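Local atomic coordinates of intracellular serine protease (Bacillus licheniformis, PDB entry 4ZOQ), a protein that probably acts as a subtilisin-like serine endopeptidase that cleaves peptide bonds sequence-specifically in lanthipeptide precursors. Residues B[159-162]-B[163-167]; B[189-192]-B[193-196]; B[290-293]-B[294-298]. One frame throughout, in Å; residues are numbered along the deposited sequence.

Interaction 1: B[159-162]-B[163-167]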
loop_
_atom_site.group_PDB
_atom_site.type_symbol
_atom_site.label_atom_id
_atom_site.label_comp_id
_atom_site.label_asym_id
_atom_site.label_seq_id
_atom_site.Cartn_x
_atom_site.Cartn_y
_atom_site.Cartn_z
ATOM N N ALA B 159 -12.211 -2.414 -4.984
ATOM C CA ALA B 159 -11.385 -1.686 -5.928
ATOM C C ALA B 159 -12.244 -0.850 -6.860
ATOM O O ALA B 159 -11.898 0.300 -7.198
ATOM C CB ALA B 159 -10.501 -2.650 -6.723
ATOM N N ASN B 160 -13.372 -1.421 -7.269
ATOM C CA ASN B 160 -14.326 -0.690 -8.093
ATOM C C ASN B 160 -14.849 0.557 -7.359
ATOM O O ASN B 160 -15.001 1.644 -7.936
ATOM C CB ASN B 160 -15.489 -1.618 -8.468
ATOM C CG ASN B 160 -15.078 -2.728 -9.475
ATOM O OD1 ASN B 160 -13.929 -2.805 -9.934
ATOM N ND2 ASN B 160 -16.026 -3.577 -9.817
ATOM N N TYR B 161 -15.084 0.410 -6.067
ATOM C CA TYR B 161 -15.626 1.512 -5.283
ATOM C C TYR B 161 -14.644 2.688 -5.187
ATOM O O TYR B 161 -15.034 3.843 -5.359
ATOM C CB TYR B 161 -16.019 1.012 -3.900
ATOM C CG TYR B 161 -16.733 2.019 -3.057
ATOM C CD1 TYR B 161 -18.034 2.418 -3.360
ATOM C CD2 TYR B 161 -16.124 2.547 -1.926
ATOM C CE1 TYR B 161 -18.705 3.344 -2.551
ATOM C CE2 TYR B 161 -16.767 3.453 -1.123
ATOM C CZ TYR B 161 -18.056 3.855 -1.428
ATOM O OH TYR B 161 -18.661 4.765 -0.589
ATOM N N ALA B 162 -13.365 2.391 -4.975
ATOM C CA ALA B 162 -12.339 3.440 -4.943
ATOM C C ALA B 162 -12.231 4.149 -6.297
ATOM O O ALA B 162 -12.172 5.384 -6.356
ATOM C CB ALA B 162 -11.001 2.854 -4.549
ATOM N N ALA B 163 -12.227 3.358 -7.368
ATOM C CA ALA B 163 -12.114 3.864 -8.740
ATOM C C ALA B 163 -13.300 4.753 -9.092
ATOM O O ALA B 163 -13.163 5.788 -9.768
ATOM C CB ALA B 163 -12.029 2.709 -9.719
ATOM N N LYS B 164 -14.467 4.335 -8.611
ATOM C CA LYS B 164 -15.690 5.055 -8.880
ATOM C C LYS B 164 -15.641 6.443 -8.277
ATOM O O LYS B 164 -16.150 7.407 -8.868
ATOM C CB LYS B 164 -16.886 4.302 -8.296
ATOM C CG LYS B 164 -18.197 4.933 -8.677
ATOM C CD LYS B 164 -19.383 4.349 -7.924
ATOM C CE LYS B 164 -20.586 5.292 -8.077
ATOM N NZ LYS B 164 -21.586 5.124 -6.977
ATOM N N HIS B 165 -14.933 6.558 -7.156
ATOM C CA HIS B 165 -14.819 7.830 -6.478
ATOM C C HIS B 165 -13.504 8.535 -6.742
ATOM O O HIS B 165 -13.119 9.445 -6.000
ATOM C CB HIS B 165 -15.016 7.654 -4.976
ATOM C CG HIS B 165 -16.428 7.336 -4.584
ATOM N ND1 HIS B 165 -16.945 6.058 -4.599
ATOM C CD2 HIS B 165 -17.452 8.154 -4.223
ATOM C CE1 HIS B 165 -18.214 6.096 -4.222
ATOM N NE2 HIS B 165 -18.547 7.357 -3.999
ATOM N N GLN B 166 -12.857 8.149 -7.839
ATOM C CA GLN B 166 -11.626 8.787 -8.296
ATOM C C GLN B 166 -10.451 8.679 -7.297
ATOM O O GLN B 166 -9.586 9.549 -7.240
ATOM C CB GLN B 166 -11.928 10.258 -8.606
ATOM C CG GLN B 166 -13.055 10.415 -9.630
ATOM C CD GLN B 166 -12.678 9.837 -10.976
ATOM O OE1 GLN B 166 -11.508 9.824 -11.346
ATOM N NE2 GLN B 166 -13.661 9.353 -11.713
ATOM N N VAL B 167 -10.408 7.589 -6.537
ATOM C CA VAL B 167 -9.320 7.357 -5.597
ATOM C C VAL B 167 -8.308 6.340 -6.137
ATOM O O VAL B 167 -8.671 5.211 -6.462
ATOM C CB VAL B 167 -9.838 6.849 -4.256
ATOM C CG1 VAL B 167 -8.700 6.692 -3.311
ATOM C CG2 VAL B 167 -10.882 7.796 -3.701
#
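The carbonyl oxygen of Tyr161 takes two bonds from the residue one turn ahead: His165 ND1 donates to Tyr161 O at 3.0 Å, nearly straight at 166°, while His165 N reaches the same oxygen at 3.3 Å from the opposite face of the carbonyl plane. The imidazole meets this oxygen with its edge, in its own plane, because CG of His165 stands beside its backbone N (chi1 -71°) and the ring turns back along the helix. This brings CE1 of His165 to 3.3 Å from CE1 of Tyr161, with ND1 above the rim of one phenol face; the two ring planes meet obliquely, at 59°.

Just before His165, Ala163 N and Lys164 N make ordinary helical bonds to Ala159 O and Asn160 O. The helix then ends in a Schellman motif with Gln166, at positive phi, as its C-prime residue. Val167 N closes on Ala162 O at 2.8 Å, and Gln166 N on Ala163 O at 3.1 Å. His165 N adds only a weak bond to Ala162 O. The hydrophobic contact that usually accompanies this motif is made by Ala162 CB and Val167 CB, 4.2 Å apart.

Polar side-chain ends are satisfied beyond the turn: Tyr161 OH by Asn128, Gln166 OE1 by the backbone N of Ala303, and Asn160 OD1 by Gln156. Tyr161, Ala162 and His165 all pack on Val127 of helix 116-128, Tyr161 also touches Glu60 of the neighbouring subunit, and past the cap the chain enters strand 168-172 of the central sheet.

Interaction 2: B[189-192]-B[193-196]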
loop_
_atom_site.group_PDB
_atom_site.type_symbol
_atom_site.label_atom_id
_atom_site.label_comp_id
_atom_site.label_asym_id
_atom_site.label_seq_id
_atom_site.Cartn_x
_atom_site.Cartn_y
_atom_site.Cartn_z
ATOM N N LYS B 189 -2.956 -19.522 -8.395
ATOM C CA LYS B 189 -2.953 -18.487 -7.356
ATOM C C LYS B 189 -2.825 -17.109 -7.972
ATOM O O LYS B 189 -2.370 -16.943 -9.102
ATOM C CB LYS B 189 -1.822 -18.685 -6.353
ATOM C CG LYS B 189 -1.846 -19.999 -5.635
ATOM C CD LYS B 189 -0.669 -20.075 -4.692
ATOM C CE LYS B 189 -0.713 -21.313 -3.816
ATOM N NZ LYS B 189 0.414 -21.307 -2.848
ATOM N N VAL B 190 -3.235 -16.126 -7.187
ATOM C CA VAL B 190 -3.240 -14.738 -7.597
ATOM C C VAL B 190 -2.776 -13.928 -6.383
ATOM O O VAL B 190 -2.972 -14.351 -5.238
ATOM C CB VAL B 190 -4.638 -14.347 -8.100
ATOM C CG1 VAL B 190 -5.628 -14.211 -6.942
ATOM C CG2 VAL B 190 -4.585 -13.122 -8.938
ATOM N N HIS B 191 -2.068 -12.831 -6.614
ATOM C CA HIS B 191 -1.604 -11.988 -5.509
ATOM C C HIS B 191 -2.602 -10.840 -5.382
ATOM O O HIS B 191 -2.765 -10.068 -6.325
ATOM C CB HIS B 191 -0.168 -11.473 -5.759
ATOM C CG HIS B 191 0.442 -10.727 -4.603
ATOM N ND1 HIS B 191 0.709 -9.372 -4.649
ATOM C CD2 HIS B 191 0.863 -11.151 -3.386
ATOM C CE1 HIS B 191 1.266 -8.995 -3.512
ATOM N NE2 HIS B 191 1.361 -10.053 -2.725
ATOM N N LEU B 192 -3.248 -10.718 -4.224
ATOM C CA LEU B 192 -4.329 -9.742 -4.015
ATOM C C LEU B 192 -3.941 -8.762 -2.908
ATOM O O LEU B 192 -3.429 -9.184 -1.866
ATOM C CB LEU B 192 -5.602 -10.483 -3.649
ATOM C CG LEU B 192 -6.131 -11.472 -4.689
ATOM C CD1 LEU B 192 -7.205 -12.293 -4.082
ATOM C CD2 LEU B 192 -6.716 -10.701 -5.830
ATOM N N PRO B 193 -4.228 -7.452 -3.091
ATOM C CA PRO B 193 -5.062 -6.855 -4.144
ATOM C C PRO B 193 -4.334 -6.440 -5.416
ATOM O O PRO B 193 -4.965 -5.872 -6.308
ATOM C CB PRO B 193 -5.607 -5.600 -3.459
ATOM C CG PRO B 193 -4.453 -5.148 -2.552
ATOM C CD PRO B 193 -3.795 -6.449 -2.089
ATOM N N SER B 194 -3.041 -6.723 -5.510
ATOM C CA SER B 194 -2.216 -6.204 -6.609
ATOM C C SER B 194 -2.694 -6.664 -7.987
ATOM O O SER B 194 -2.497 -5.963 -8.982
ATOM C CB SER B 194 -0.741 -6.583 -6.397
ATOM O OG SER B 194 -0.527 -7.954 -6.634
ATOM N N ALA B 195 -3.309 -7.843 -8.054
ATOM C CA ALA B 195 -3.771 -8.369 -9.337
ATOM C C ALA B 195 -5.078 -7.735 -9.825
ATOM O O ALA B 195 -5.428 -7.874 -10.989
ATOM C CB ALA B 195 -3.943 -9.856 -9.245
ATOM N N LEU B 196 -5.797 -7.060 -8.931
ATOM C CA LEU B 196 -7.128 -6.526 -9.229
ATOM C C LEU B 196 -7.150 -5.390 -10.233
ATOM O O LEU B 196 -6.247 -4.563 -10.271
ATOM C CB LEU B 196 -7.801 -6.025 -7.945
ATOM C CG LEU B 196 -8.063 -6.979 -6.783
ATOM C CD1 LEU B 196 -8.501 -6.158 -5.564
ATOM C CD2 LEU B 196 -9.123 -8.011 -7.162
#
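Strand 189-192 turns away sharply at the cis peptide between Leu192 and Pro193, where a type I beta turn from Pro193 to Leu196 begins, and Ala195 N bonds back to His191 O at 2.9 Å. In this subtilisin-like fold the strand pairs with antiparallel strand 140-143, and the side chain of His191 lies about 9 Å from that of Ser276, the predicted nucleophile.

His191 ND1 donates to Ser194 OG at 2.7 Å with an angle of 156°, the hydroxyl lying at the imidazole edge close to the ring plane. The serine oxygen gets there because chi1 of 73° sets it between its own backbone N and carbonyl carbon, turned back to the strand. Ser194 OG also hydrogen-bonds Glu220 OE2; His191 O lies 3.1 Å from Ser194 OG.

Apolar groups meet on the flank nearer helix 146-164, where Val190 touches Met152 and Leu196 touches Tyr155. Ala195 CB presses closely on Val190 CG2, at 3.3 Å, and Leu192 crosses Leu196 at about a right angle, CD2 of Leu192 resting 3.8 Å from CD2 of Leu196.

Interaction 3: B[290-293]-B[294-298]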
loop_
_atom_site.group_PDB
_atom_site.type_symbol
_atom_site.label_atom_id
_atom_site.label_comp_id
_atom_site.label_asym_id
_atom_site.label_seq_id
_atom_site.Cartn_x
_atom_site.Cartn_y
_atom_site.Cartn_z
ATOM N N ILE B 290 -1.339 15.324 -7.448
ATOM C CA ILE B 290 -2.630 15.844 -7.053
ATOM C C ILE B 290 -2.464 17.236 -6.414
ATOM O O ILE B 290 -3.193 18.167 -6.756
ATOM C CB ILE B 290 -3.366 14.887 -6.079
ATOM C CG1 ILE B 290 -3.813 13.617 -6.810
ATOM C CG2 ILE B 290 -4.592 15.584 -5.466
ATOM C CD1 ILE B 290 -4.168 12.468 -5.933
ATOM N N SER B 291 -1.477 17.386 -5.529
ATOM C CA SER B 291 -1.233 18.667 -4.873
ATOM C C SER B 291 -0.911 19.755 -5.913
ATOM O O SER B 291 -1.535 20.819 -5.928
ATOM C CB SER B 291 -0.085 18.531 -3.875
ATOM O OG SER B 291 -0.402 17.587 -2.862
ATOM N N GLU B 292 0.015 19.470 -6.830
ATOM C CA GLU B 292 0.333 20.479 -7.823
ATOM C C GLU B 292 -0.884 20.821 -8.698
ATOM O O GLU B 292 -1.173 21.992 -8.951
ATOM C CB GLU B 292 1.478 20.042 -8.715
ATOM C CG GLU B 292 1.753 21.060 -9.785
ATOM C CD GLU B 292 3.198 21.121 -10.176
ATOM O OE1 GLU B 292 4.067 20.980 -9.284
ATOM O OE2 GLU B 292 3.459 21.321 -11.380
ATOM N N TYR B 293 -1.600 19.798 -9.141
ATOM C CA TYR B 293 -2.720 20.016 -10.053
ATOM C C TYR B 293 -3.806 20.868 -9.389
ATOM O O TYR B 293 -4.351 21.789 -9.995
ATOM C CB TYR B 293 -3.307 18.672 -10.502
ATOM C CG TYR B 293 -4.343 18.779 -11.592
ATOM C CD1 TYR B 293 -5.656 19.168 -11.312
ATOM C CD2 TYR B 293 -4.000 18.514 -12.921
ATOM C CE1 TYR B 293 -6.617 19.262 -12.337
ATOM C CE2 TYR B 293 -4.937 18.611 -13.955
ATOM C CZ TYR B 293 -6.240 18.982 -13.656
ATOM O OH TYR B 293 -7.151 19.085 -14.674
ATOM N N ARG B 294 -4.059 20.609 -8.118
ATOM C CA ARG B 294 -5.143 21.305 -7.436
ATOM C C ARG B 294 -4.705 22.749 -7.223
ATOM O O ARG B 294 -5.496 23.683 -7.292
ATOM C CB ARG B 294 -5.444 20.622 -6.120
ATOM C CG ARG B 294 -6.099 19.265 -6.271
ATOM C CD ARG B 294 -6.368 18.621 -4.924
ATOM N NE ARG B 294 -7.465 19.287 -4.247
ATOM C CZ ARG B 294 -7.924 18.949 -3.050
ATOM N NH1 ARG B 294 -7.368 17.938 -2.391
ATOM N NH2 ARG B 294 -8.935 19.633 -2.515
ATOM N N GLU B 295 -3.405 22.921 -7.038
ATOM C CA GLU B 295 -2.834 24.241 -6.859
ATOM C C GLU B 295 -2.912 25.080 -8.127
ATOM O O GLU B 295 -3.122 26.293 -8.070
ATOM C CB GLU B 295 -1.381 24.120 -6.408
ATOM C CG GLU B 295 -0.788 25.418 -5.923
ATOM C CD GLU B 295 0.480 25.212 -5.130
ATOM O OE1 GLU B 295 1.271 26.173 -5.055
ATOM O OE2 GLU B 295 0.721 24.076 -4.667
ATOM N N ARG B 296 -2.793 24.432 -9.275
ATOM C CA ARG B 296 -2.751 25.177 -10.512
ATOM C C ARG B 296 -4.160 25.484 -11.042
ATOM O O ARG B 296 -4.349 26.491 -11.720
ATOM C CB ARG B 296 -1.951 24.417 -11.566
ATOM C CG ARG B 296 -0.445 24.407 -11.298
ATOM C CD ARG B 296 0.268 23.839 -12.481
ATOM N NE ARG B 296 1.715 23.828 -12.335
ATOM C CZ ARG B 296 2.519 24.838 -12.633
ATOM N NH1 ARG B 296 2.008 25.989 -13.059
ATOM N NH2 ARG B 296 3.835 24.699 -12.476
ATOM N N HIS B 297 -5.130 24.611 -10.772
ATOM C CA HIS B 297 -6.460 24.744 -11.393
ATOM C C HIS B 297 -7.641 24.971 -10.412
ATOM O O HIS B 297 -8.738 25.317 -10.829
ATOM C CB HIS B 297 -6.736 23.476 -12.232
ATOM C CG HIS B 297 -5.620 23.098 -13.174
ATOM N ND1 HIS B 297 -5.439 23.681 -14.411
ATOM C CD2 HIS B 297 -4.639 22.168 -13.053
ATOM C CE1 HIS B 297 -4.378 23.144 -14.998
ATOM N NE2 HIS B 297 -3.877 22.221 -14.197
ATOM N N HIS B 298 -7.368 24.824 -9.115
ATOM C CA HIS B 298 -8.356 24.696 -8.039
ATOM C C HIS B 298 -9.517 23.780 -8.423
ATOM O O HIS B 298 -10.669 24.006 -8.079
ATOM C CB HIS B 298 -8.938 26.013 -7.498
ATOM C CG HIS B 298 -7.980 26.846 -6.708
ATOM N ND1 HIS B 298 -8.105 28.208 -6.583
ATOM C CD2 HIS B 298 -6.712 26.572 -6.256
ATOM C CE1 HIS B 298 -7.087 28.675 -5.875
ATOM N NE2 HIS B 298 -6.210 27.719 -5.730
HETATM O O HOH W 1 5.800 23.646 -10.929
#
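Glu292 OE2 is held by Arg296 NE in a salt bridge of 3.2 Å, and a water that bonds weakly to Glu292 OE2 also sits, in another weak bond, 2.7 Å from Arg296 NH2. The N-H of NE points almost straight at the oxygen (168°) and within the guanidinium plane, yet it arrives from above the carboxylate plane, and the two flat groups are turned 62° against each other. The side chains run alongside each other in the same direction, Arg296 extended from CG to NE and Glu292 bent at chi2. Both residues touch a crystal neighbour.

Next round the helix, Tyr293 and His297 cross at about a right angle. His297 CD2 stands over the centre of the phenol ring, 3.6 Å from Tyr293 CE1, with the ring planes inclined at 41°. Tyr293 O receives His297 N at 3.0 Å; Arg296 N bonds chiefly to Glu292 O and only weakly to Tyr293 O.

These residues form the C-terminal end of helix 275-297, the long helix that, as in other subtilases, carries the catalytic serine (here predicted to be Ser276) near its start; His298, with positive phi, is where helical geometry stops.

On a further flank Arg294 lies beside Ile290: its CG stands beside the backbone N and the chain continues extended to CD, which rests 3.6 Å from Ile290 CG2. Beyond CD, the bend at chi3 turns the guanidinium off to a salt bridge of NH1 with Glu132. Tyr293 OH bonds to Gln305, and Glu295 OE2 to His42. Along the backbone, Arg294 N donates to Ile290 O at 2.9 Å.

In the fold
From the N terminus the three contacts come in series, with none nested in or crossing another. Interaction 1 finishes helix 146-164 and leads into strand 168-172; interaction 2 closes the turn that carries the chain from strand 189-192 toward strand 200-205, the next strand of the central sheet; interaction 3 ends helix 275-297 ahead of helix 303-313. Interactions 1 and 2 touch, Ala159 CB lying 4.2 Å from Leu196 CD1, which joins the helix to the turn. Interaction 3 stands apart, its centre about 20 Å from that of interaction 1 and about 32 Å from that of interaction 2, though Gln166 bonds to Ala303 at the start of the helix that follows it.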